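Local coordinates for protein 3-ketosteroid-delta4-5alpha-dehydrogenase (Rhodococcus jostii, PDB 4AT2) that probably introduces the delta4 double bond into 3-keto-(5alpha)-steroids, using bound flavin-adenine dinucleotide as the electron acceptor in steroid catabolism, at residues 41-46 with 251-256; 99-104 with 148-153; 306-311 with 447-452. One frame throughout, in Å; residues are numbered along the deposited sequence.

Interaction 1: residues 41-46 with 251-256; sequences EADVVV and RARRGV
Ala-42 pairs with Ala-252 and Val-45 with Val-256 in parallel strands that turn a corner together, with a beta bulge at the corner. Before it they belong to a mixed sheet; after it, to the five-stranded parallel sheet of the Rossmann-type FAD-binding fold. The shift of one residue between the Ala-42/Ala-252 and Val-44/Gly-255 pairs documents the bulge, and Asp-43 O at the corner grips two successive amides, Arg-254 N at 2.8 Å and Gly-255 N at 3.1 Å. Ala-42 N to Arg-251 O and Arg-253 N to Ala-42 O complete the bonding before the corner.

The acidic side chains are matched by three arginines. Arg-251, bent at chi3 (89°), turns its NE-H to Glu-41 OE1 at 3.1 Å, in the guanidinium plane but 47° above the carboxylate plane. Asp-43 OD1 is reached by Arg-253 NH1 at 3.0 Å, again from above the carboxylate, and also accepts from a water that bridges to Arg-254 NH2. Its other oxygen, OD2, receives the backbone N-H of Asp-66; toward Arg-254 the carboxylate is merely stacked, a pairing of charges without a directed N-H. Arg-254 spends NH1 on Ala-507 O. With an alanine here in place of Asp-43, Arg-253 NH1 would probably lose its short salt bridge and the Asp-66 amide its side-chain acceptor.

Across the corner, Val-45 CG2 packs 3.6 Å from Ala-252 CB; beyond it, Val-45 N donates to Gly-255 O at 2.9 Å with an N-H...O angle of 167°.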
loop_
_atom_site.group_PDB
_atom_site.type_symbol
_atom_site.label_atom_id
_atom_site.label_comp_id
_atom_site.label_asym_id
_atom_site.label_seq_id
_atom_site.Cartn_x
_atom_site.Cartn_y
_atom_site.Cartn_z
ATOM N N GLU A 41 22.434 1.864 -33.189
ATOM C CA GLU A 41 21.398 0.895 -33.556
ATOM C C GLU A 41 21.789 -0.491 -33.058
ATOM O O GLU A 41 22.964 -0.850 -33.062
ATOM C CB GLU A 41 21.186 0.832 -35.077
ATOM C CG GLU A 41 20.789 2.140 -35.742
ATOM C CD GLU A 41 20.692 2.020 -37.258
ATOM O OE1 GLU A 41 19.907 1.170 -37.744
ATOM O OE2 GLU A 41 21.404 2.773 -37.963
ATOM N N ALA A 42 20.789 -1.267 -32.638
ATOM C CA ALA A 42 20.969 -2.659 -32.229
ATOM C C ALA A 42 19.662 -3.407 -32.444
ATOM O O ALA A 42 18.632 -2.797 -32.734
ATOM C CB ALA A 42 21.384 -2.747 -30.763
ATOM N N ASP A 43 19.698 -4.727 -32.309
ATOM C CA ASP A 43 18.465 -5.509 -32.349
ATOM C C ASP A 43 17.759 -5.386 -31.007
ATOM O O ASP A 43 16.571 -5.093 -30.949
ATOM C CB ASP A 43 18.760 -6.979 -32.612
ATOM C CG ASP A 43 19.256 -7.233 -34.012
ATOM O OD1 ASP A 43 18.856 -6.499 -34.939
ATOM O OD2 ASP A 43 20.053 -8.172 -34.170
ATOM N N VAL A 44 18.514 -5.623 -29.941
ATOM C CA VAL A 44 17.993 -5.552 -28.580
ATOM C C VAL A 44 18.758 -4.471 -27.835
ATOM O O VAL A 44 19.988 -4.521 -27.736
ATOM C CB VAL A 44 18.086 -6.921 -27.866
ATOM C CG1 VAL A 44 17.675 -6.798 -26.399
ATOM C CG2 VAL A 44 17.196 -7.936 -28.573
ATOM N N VAL A 45 18.017 -3.476 -27.350
ATOM C CA VAL A 45 18.598 -2.371 -26.593
ATOM C C VAL A 45 18.211 -2.555 -25.131
ATOM O O VAL A 45 17.029 -2.587 -24.796
ATOM C CB VAL A 45 18.132 -1.003 -27.138
ATOM C CG1 VAL A 45 18.595 0.131 -26.225
ATOM C CG2 VAL A 45 18.681 -0.792 -28.550
ATOM N N VAL A 46 19.223 -2.716 -24.281
ATOM C CA VAL A 46 19.007 -2.938 -22.843
ATOM C C VAL A 46 19.346 -1.660 -22.095
ATOM O O VAL A 46 20.496 -1.204 -22.110
ATOM C CB VAL A 46 19.882 -4.092 -22.310
ATOM C CG1 VAL A 46 19.650 -4.300 -20.808
ATOM C CG2 VAL A 46 19.603 -5.372 -23.092
ATOM N N ARG A 251 18.321 3.104 -31.857
ATOM C CA ARG A 251 17.306 2.286 -32.513
ATOM C C ARG A 251 17.332 0.855 -31.996
ATOM O O ARG A 251 18.405 0.284 -31.814
ATOM C CB ARG A 251 17.501 2.281 -34.028
ATOM C CG ARG A 251 16.272 1.761 -34.752
ATOM C CD ARG A 251 16.234 2.209 -36.195
ATOM N NE ARG A 251 16.922 1.274 -37.076
ATOM C CZ ARG A 251 16.374 0.161 -37.564
ATOM N NH1 ARG A 251 15.131 -0.179 -37.229
ATOM N NH2 ARG A 251 17.077 -0.622 -38.376
ATOM N N ALA A 252 16.143 0.301 -31.741
ATOM C CA ALA A 252 15.988 -1.085 -31.290
ATOM C C ALA A 252 15.136 -1.831 -32.306
ATOM O O ALA A 252 13.905 -1.682 -32.314
ATOM C CB ALA A 252 15.333 -1.130 -29.903
ATOM N N ARG A 253 15.772 -2.625 -33.167
ATOM C CA ARG A 253 15.038 -3.315 -34.236
ATOM C C ARG A 253 14.022 -4.338 -33.718
ATOM O O ARG A 253 12.955 -4.503 -34.313
ATOM C CB ARG A 253 15.991 -3.993 -35.231
ATOM C CG ARG A 253 17.017 -3.072 -35.872
ATOM C CD ARG A 253 17.939 -3.861 -36.791
ATOM N NE ARG A 253 19.116 -3.088 -37.188
ATOM C CZ ARG A 253 20.331 -3.219 -36.652
ATOM N NH1 ARG A 253 20.569 -4.108 -35.688
ATOM N NH2 ARG A 253 21.323 -2.464 -37.097
ATOM N N ARG A 254 14.351 -5.010 -32.618
ATOM C CA ARG A 254 13.513 -6.100 -32.102
ATOM C C ARG A 254 12.898 -5.796 -30.741
ATOM O O ARG A 254 11.777 -6.204 -30.461
ATOM C CB ARG A 254 14.311 -7.405 -32.022
ATOM C CG ARG A 254 14.933 -7.838 -33.344
ATOM C CD ARG A 254 15.562 -9.215 -33.223
ATOM N NE ARG A 254 16.450 -9.520 -34.351
ATOM C CZ ARG A 254 17.242 -10.588 -34.412
ATOM N NH1 ARG A 254 17.254 -11.478 -33.427
ATOM N NH2 ARG A 254 18.022 -10.777 -35.475
ATOM N N GLY A 255 13.618 -5.077 -29.887
ATOM C CA GLY A 255 13.047 -4.754 -28.581
ATOM C C GLY A 255 13.922 -3.916 -27.681
ATOM O O GLY A 255 15.148 -3.927 -27.796
ATOM N N VAL A 256 13.257 -3.186 -26.792
ATOM C CA VAL A 256 13.886 -2.427 -25.727
ATOM C C VAL A 256 13.608 -3.181 -24.428
ATOM O O VAL A 256 12.462 -3.562 -24.158
ATOM C CB VAL A 256 13.289 -1.008 -25.613
ATOM C CG1 VAL A 256 13.757 -0.310 -24.336
ATOM C CG2 VAL A 256 13.645 -0.175 -26.841
HETATM O O HOH W 1 24.134 -2.613 -35.562
HETATM O O HOH W 2 18.334 -8.161 -36.951
#

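Interaction 2: residues 99-104 with 148-153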
loop_
_atom_site.group_PDB
_atom_site.type_symbol
_atom_site.label_atom_id
_atom_site.label_comp_id
_atom_site.label_asym_id
_atom_site.label_seq_id
_atom_site.Cartn_x
_atom_site.Cartn_y
_atom_site.Cartn_z
ATOM N N CYS A 99 24.010 -29.734 0.801
ATOM C CA CYS A 99 23.882 -29.323 2.203
ATOM C C CYS A 99 22.817 -30.121 2.958
ATOM O O CYS A 99 22.615 -29.921 4.150
ATOM C CB CYS A 99 23.598 -27.814 2.290
ATOM S SG CYS A 99 24.960 -26.794 1.653
ATOM N N GLY A 100 22.135 -31.019 2.254
ATOM C CA GLY A 100 21.183 -31.920 2.890
ATOM C C GLY A 100 19.840 -31.305 3.222
ATOM O O GLY A 100 19.257 -31.610 4.259
ATOM N N PHE A 101 19.333 -30.445 2.335
ATOM C CA PHE A 101 18.013 -29.837 2.549
ATOM C C PHE A 101 17.091 -30.212 1.416
ATOM O O PHE A 101 17.350 -29.847 0.256
ATOM C CB PHE A 101 18.113 -28.295 2.654
ATOM C CG PHE A 101 18.832 -27.819 3.890
ATOM C CD1 PHE A 101 18.142 -27.637 5.091
ATOM C CD2 PHE A 101 20.198 -27.573 3.858
ATOM C CE1 PHE A 101 18.801 -27.195 6.237
ATOM C CE2 PHE A 101 20.867 -27.135 5.000
ATOM C CZ PHE A 101 20.169 -26.954 6.187
ATOM N N ASP A 102 16.019 -30.941 1.743
ATOM C CA ASP A 102 14.983 -31.221 0.755
ATOM C C ASP A 102 14.162 -29.979 0.429
ATOM O O ASP A 102 13.980 -29.099 1.274
ATOM C CB ASP A 102 14.047 -32.325 1.216
ATOM C CG ASP A 102 13.307 -32.986 0.056
ATOM O OD1 ASP A 102 13.846 -33.089 -1.056
ATOM O OD2 ASP A 102 12.173 -33.440 0.280
ATOM N N ASP A 103 13.679 -29.931 -0.809
ATOM C CA ASP A 103 12.816 -28.857 -1.287
ATOM C C ASP A 103 12.237 -29.274 -2.629
ATOM O O ASP A 103 12.745 -30.197 -3.281
ATOM C CB ASP A 103 13.611 -27.542 -1.445
ATOM C CG ASP A 103 12.730 -26.303 -1.440
ATOM O OD1 ASP A 103 11.552 -26.372 -0.991
ATOM O OD2 ASP A 103 13.236 -25.238 -1.880
ATOM N N SER A 104 11.159 -28.603 -3.020
ATOM C CA SER A 104 10.486 -28.869 -4.286
ATOM C C SER A 104 9.874 -27.568 -4.776
ATOM O O SER A 104 9.647 -26.656 -3.974
ATOM C CB SER A 104 9.371 -29.902 -4.094
ATOM O OG SER A 104 8.338 -29.372 -3.281
ATOM N N GLU A 148 29.585 -25.156 -1.462
ATOM C CA GLU A 148 28.554 -26.110 -1.055
ATOM C C GLU A 148 28.596 -26.301 0.468
ATOM O O GLU A 148 28.980 -27.352 0.981
ATOM C CB GLU A 148 28.656 -27.420 -1.872
ATOM C CG GLU A 148 28.417 -27.159 -3.361
ATOM C CD GLU A 148 28.176 -28.404 -4.213
ATOM O OE1 GLU A 148 28.867 -29.421 -4.004
ATOM O OE2 GLU A 148 27.294 -28.339 -5.115
ATOM N N SER A 149 28.224 -25.239 1.181
ATOM C CA SER A 149 28.183 -25.233 2.640
ATOM C C SER A 149 27.090 -24.280 3.099
ATOM O O SER A 149 26.758 -23.297 2.403
ATOM C CB SER A 149 29.526 -24.811 3.230
ATOM O OG SER A 149 29.898 -23.550 2.726
ATOM N N PHE A 150 26.547 -24.582 4.273
ATOM C CA PHE A 150 25.383 -23.899 4.821
ATOM C C PHE A 150 25.765 -23.152 6.094
ATOM O O PHE A 150 26.463 -23.694 6.952
ATOM C CB PHE A 150 24.288 -24.947 5.111
ATOM C CG PHE A 150 23.143 -24.447 5.955
ATOM C CD1 PHE A 150 22.135 -23.660 5.401
ATOM C CD2 PHE A 150 23.040 -24.816 7.297
ATOM C CE1 PHE A 150 21.070 -23.219 6.174
ATOM C CE2 PHE A 150 21.963 -24.386 8.069
ATOM C CZ PHE A 150 20.981 -23.584 7.507
ATOM N N TRP A 151 25.327 -21.899 6.197
ATOM C CA TRP A 151 25.478 -21.139 7.437
ATOM C C TRP A 151 24.169 -21.152 8.168
ATOM O O TRP A 151 23.157 -20.726 7.621
ATOM C CB TRP A 151 25.879 -19.696 7.147
ATOM C CG TRP A 151 26.061 -18.917 8.426
ATOM C CD1 TRP A 151 25.264 -17.888 8.918
ATOM C CD2 TRP A 151 27.092 -19.132 9.454
ATOM N NE1 TRP A 151 25.733 -17.444 10.130
ATOM C CE2 TRP A 151 26.826 -18.149 10.510
ATOM C CE3 TRP A 151 28.183 -19.989 9.583
ATOM C CZ2 TRP A 151 27.625 -18.052 11.648
ATOM C CZ3 TRP A 151 28.986 -19.876 10.728
ATOM C CH2 TRP A 151 28.707 -18.937 11.735
ATOM N N GLY A 152 24.184 -21.623 9.416
ATOM C CA GLY A 152 22.947 -21.882 10.150
ATOM C C GLY A 152 22.587 -20.953 11.299
ATOM O O GLY A 152 21.591 -21.189 11.978
ATOM N N GLU A 153 23.361 -19.893 11.518
ATOM C CA GLU A 153 23.098 -19.018 12.661
ATOM C C GLU A 153 22.344 -17.767 12.235
ATOM O O GLU A 153 22.437 -17.358 11.082
ATOM C CB GLU A 153 24.402 -18.645 13.378
ATOM C CG GLU A 153 25.194 -19.862 13.858
ATOM C CD GLU A 153 26.468 -19.502 14.603
ATOM O OE1 GLU A 153 26.593 -18.355 15.081
ATOM O OE2 GLU A 153 27.355 -20.378 14.728
#
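Phe-101 and Phe-150 form an edge-to-face aromatic pair joining two irregular surface loops, one linking helices 94-98 and 105-115, the other leading from helix 132-141 to strand 164-165. The centroids lie 4.5 Å apart and the planes meet at 52°, a tilted version of the T shape. The edge belongs to Phe-101: its CZ stands 3.5 Å above the Phe-150 plane, over the ring centre, while the neighbouring CE2 comes down at 3.6 Å from Phe-150 CG. Because CZ is almost equally far from most atoms of the Phe-150 ring, the contact is centred on the face rather than sliding off its rim.

The torsions place the two rings across each other. Phe-150 has CG anti to its backbone N (chi1 167°), which presents a face to the other loop; Phe-101 has CG anti to its own carbonyl carbon (chi1 -68°), and the side chains cross at about a right angle. Pro-183 touches both rings, and Leu-164 of strand 164-165 touches Phe-101, extending the apolar packing.

Cys-99 adds a second point of contact at the base of the pair. It directly precedes Gly-100, whose positive phi ends the preceding helix in a Schellman motif. Its CB lies in the plane of the Phe-101 ring, at the edge, while the thiol reaches over the backbone of the other loop and packs against Phe-150 CB. The nearest approach of the sulfur is to the backbone of Ser-149, with Cys-99 SG 3.6 Å from Ser-149 C.

Interaction 3: residues 306-311 with 447-452. With ASD (4-androstene-3-17-dione), chain B.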
loop_
_atom_site.group_PDB
_atom_site.type_symbol
_atom_site.label_atom_id
_atom_site.label_comp_id
_atom_site.label_asym_id
_atom_site.label_seq_id
_atom_site.Cartn_x
_atom_site.Cartn_y
_atom_site.Cartn_z
ATOM N N MET A 306 2.610 -0.979 -5.953
ATOM C CA MET A 306 3.472 0.196 -5.837
ATOM C C MET A 306 3.792 0.581 -4.395
ATOM O O MET A 306 4.738 1.330 -4.145
ATOM C CB MET A 306 2.904 1.380 -6.623
ATOM C CG MET A 306 2.941 1.139 -8.131
ATOM S SD MET A 306 4.610 1.054 -8.797
ATOM C CE MET A 306 5.116 2.771 -8.739
ATOM N N ASP A 307 3.006 0.042 -3.465
ATOM C CA ASP A 307 3.219 0.273 -2.042
ATOM C C ASP A 307 4.201 -0.712 -1.402
ATOM O O ASP A 307 4.560 -0.529 -0.247
ATOM C CB ASP A 307 1.885 0.159 -1.315
ATOM C CG ASP A 307 1.256 -1.208 -1.491
ATOM O OD1 ASP A 307 1.065 -1.661 -2.643
ATOM O OD2 ASP A 307 0.939 -1.839 -0.479
ATOM N N ALA A 308 4.621 -1.751 -2.131
ATOM C CA ALA A 308 5.435 -2.824 -1.532
ATOM C C ALA A 308 6.856 -2.347 -1.253
ATOM O O ALA A 308 7.492 -1.729 -2.106
ATOM C CB ALA A 308 5.449 -4.059 -2.425
ATOM N N THR A 309 7.338 -2.604 -0.039
ATOM C CA THR A 309 8.676 -2.152 0.355
ATOM C C THR A 309 9.422 -3.185 1.186
ATOM O O THR A 309 8.888 -3.697 2.177
ATOM C CB THR A 309 8.629 -0.857 1.196
ATOM O OG1 THR A 309 7.839 -1.085 2.366
ATOM C CG2 THR A 309 7.999 0.280 0.412
ATOM N N GLU A 310 10.661 -3.460 0.784
ATOM C CA GLU A 310 11.605 -4.158 1.645
ATOM C C GLU A 310 11.894 -3.243 2.835
ATOM O O GLU A 310 11.957 -2.016 2.671
ATOM C CB GLU A 310 12.898 -4.454 0.881
ATOM C CG GLU A 310 13.973 -5.167 1.707
ATOM C CD GLU A 310 14.879 -4.258 2.547
ATOM O OE1 GLU A 310 14.911 -3.020 2.360
ATOM O OE2 GLU A 310 15.602 -4.790 3.421
ATOM N N VAL A 311 12.068 -3.824 4.022
ATOM C CA VAL A 311 12.375 -3.040 5.225
ATOM C C VAL A 311 13.437 -3.763 6.040
ATOM O O VAL A 311 13.215 -4.881 6.491
ATOM C CB VAL A 311 11.129 -2.800 6.110
ATOM C CG1 VAL A 311 11.492 -1.881 7.266
ATOM C CG2 VAL A 311 9.967 -2.199 5.310
ATOM N N PHE A 447 13.569 -0.136 0.698
ATOM C CA PHE A 447 13.560 0.146 -0.733
ATOM C C PHE A 447 12.283 -0.413 -1.366
ATOM O O PHE A 447 11.572 -1.210 -0.746
ATOM C CB PHE A 447 14.871 -0.317 -1.435
ATOM C CG PHE A 447 15.148 -1.805 -1.373
ATOM C CD1 PHE A 447 14.494 -2.696 -2.230
ATOM C CD2 PHE A 447 16.131 -2.306 -0.519
ATOM C CE1 PHE A 447 14.774 -4.067 -2.191
ATOM C CE2 PHE A 447 16.418 -3.666 -0.484
ATOM C CZ PHE A 447 15.734 -4.549 -1.317
ATOM N N THR A 448 11.969 0.047 -2.576
ATOM C CA THR A 448 10.684 -0.221 -3.206
ATOM C C THR A 448 10.703 -1.517 -4.008
ATOM O O THR A 448 11.750 -1.908 -4.535
ATOM C CB THR A 448 10.288 0.947 -4.135
ATOM O OG1 THR A 448 11.311 1.133 -5.128
ATOM C CG2 THR A 448 10.149 2.232 -3.327
ATOM N N LEU A 449 9.548 -2.176 -4.074
ATOM C CA LEU A 449 9.402 -3.485 -4.745
ATOM C C LEU A 449 8.357 -3.435 -5.849
ATOM O O LEU A 449 8.245 -4.378 -6.644
ATOM C CB LEU A 449 9.024 -4.584 -3.737
ATOM C CG LEU A 449 9.986 -4.760 -2.544
ATOM C CD1 LEU A 449 9.406 -5.726 -1.511
ATOM C CD2 LEU A 449 11.380 -5.205 -3.000
ATOM N N GLY A 450 7.608 -2.344 -5.908
ATOM C CA GLY A 450 6.539 -2.201 -6.894
ATOM C C GLY A 450 7.046 -1.660 -8.209
ATOM O O GLY A 450 8.105 -1.037 -8.269
ATOM N N GLY A 451 6.296 -1.889 -9.277
ATOM C CA GLY A 451 6.697 -1.315 -10.564
ATOM C C GLY A 451 5.812 -1.789 -11.686
ATOM O O GLY A 451 4.657 -2.156 -11.474
ATOM N N LEU A 452 6.375 -1.776 -12.891
ATOM C CA LEU A 452 5.638 -2.190 -14.072
ATOM C C LEU A 452 5.113 -3.614 -13.965
ATOM O O LEU A 452 5.779 -4.501 -13.424
ATOM C CB LEU A 452 6.532 -2.066 -15.303
ATOM C CG LEU A 452 6.990 -0.636 -15.630
ATOM C CD1 LEU A 452 8.130 -0.695 -16.648
ATOM C CD2 LEU A 452 5.839 0.250 -16.115
HETATM C C1 ASD B . 18.744 -6.005 1.918
HETATM C C10 ASD B . 19.404 -6.746 3.095
HETATM C C11 ASD B . 19.725 -4.534 4.394
HETATM C C12 ASD B . 20.643 -3.580 5.198
HETATM C C13 ASD B . 21.499 -4.366 6.187
HETATM C C14 ASD B . 22.274 -5.436 5.420
HETATM C C15 ASD B . 23.412 -5.868 6.358
HETATM C C16 ASD B . 23.875 -4.548 6.995
HETATM C C17 ASD B . 22.663 -3.650 6.805
HETATM C C18 ASD B . 20.666 -4.868 7.372
HETATM C C19 ASD B . 18.327 -7.230 4.070
HETATM C C2 ASD B . 17.841 -6.890 1.032
HETATM C C3 ASD B . 18.473 -8.234 0.736
HETATM C C4 ASD B . 19.707 -8.629 1.461
HETATM C C5 ASD B . 20.117 -7.986 2.579
HETATM C C6 ASD B . 21.292 -8.582 3.345
HETATM C C7 ASD B . 22.196 -7.511 3.953
HETATM C C8 ASD B . 21.382 -6.496 4.755
HETATM C C9 ASD B . 20.404 -5.784 3.787
HETATM O O1 ASD B . 17.989 -8.978 -0.116
HETATM O O2 ASD B . 22.622 -2.473 7.139
HETATM O O HOH W 3 7.096 -0.104 -4.246
#
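Backbone hydrogen bonds join Glu-310 to Phe-447 as a hydrogen-bonded antiparallel pair in the three-stranded antiparallel sheet beside the steroid pocket: Phe-447 N donates to Glu-310 O at 3.2 Å, and the return bond from Glu-310 N to Phe-447 O is weak, bent to 127° at the hydrogen. Thr-309 and Thr-448 form the next, non-hydrogen-bonded pair. Beyond it, Leu-449 N reaches Ala-308 O at 2.9 Å from above the carbonyl plane. A water continues the connection where the strands part, donating to Met-306 O and Ala-308 O and accepting from Gly-450 N.

Van der Waals contacts lie along the same seam. Ala-308 CB meets Leu-449 CB at 3.8 Å, and Met-306, bent at chi2 and chi3, brings SD to 3.4 Å from Gly-451 N. Gly-450 lies close against Met-306, their CA atoms 4.0 Å apart.

The CH-pi contact carries the pocket end. Glu-310 CB sits 3.6 Å from the Phe-447 centroid, 14° off the ring normal; the bend at chi2 (-85°) then lays the carboxylate nearly parallel to the ring, with OE1 3.2 Å from Phe-447 CD2.

Both residues line the steroid site, where Tyr-486 hydrogen-bonds the ligand. The CH-pi packing probably helps keep the carboxylate flat beside the steroid A ring, placing a polar group, Glu-310 OE2, 3.7 Å from C1 of the androstenedione and next to a ring that also touches FAD.

From the N terminus, residues 41-46 come first, and interaction 1 closes a loop of 204 residues when the chain returns at 251-256. Interaction 2 is nested inside that loop: 99-104 and 148-153 enclose a mostly helical excursion at the surface, about 29 Å by nearest atoms from interaction 1. Interaction 3 follows in series, opening at 306-311 and closing at 447-452 after 135 residues. No contacts cross. Interaction 1 ties the mixed sheet to the parallel FAD-binding sheet, interaction 2 joins the loop between helices 94-98 and 105-115 to the one before strand 164-165, and interaction 3 pairs strands of a three-stranded antiparallel sheet beside the steroid, about 9 Å by nearest atoms from interaction 1.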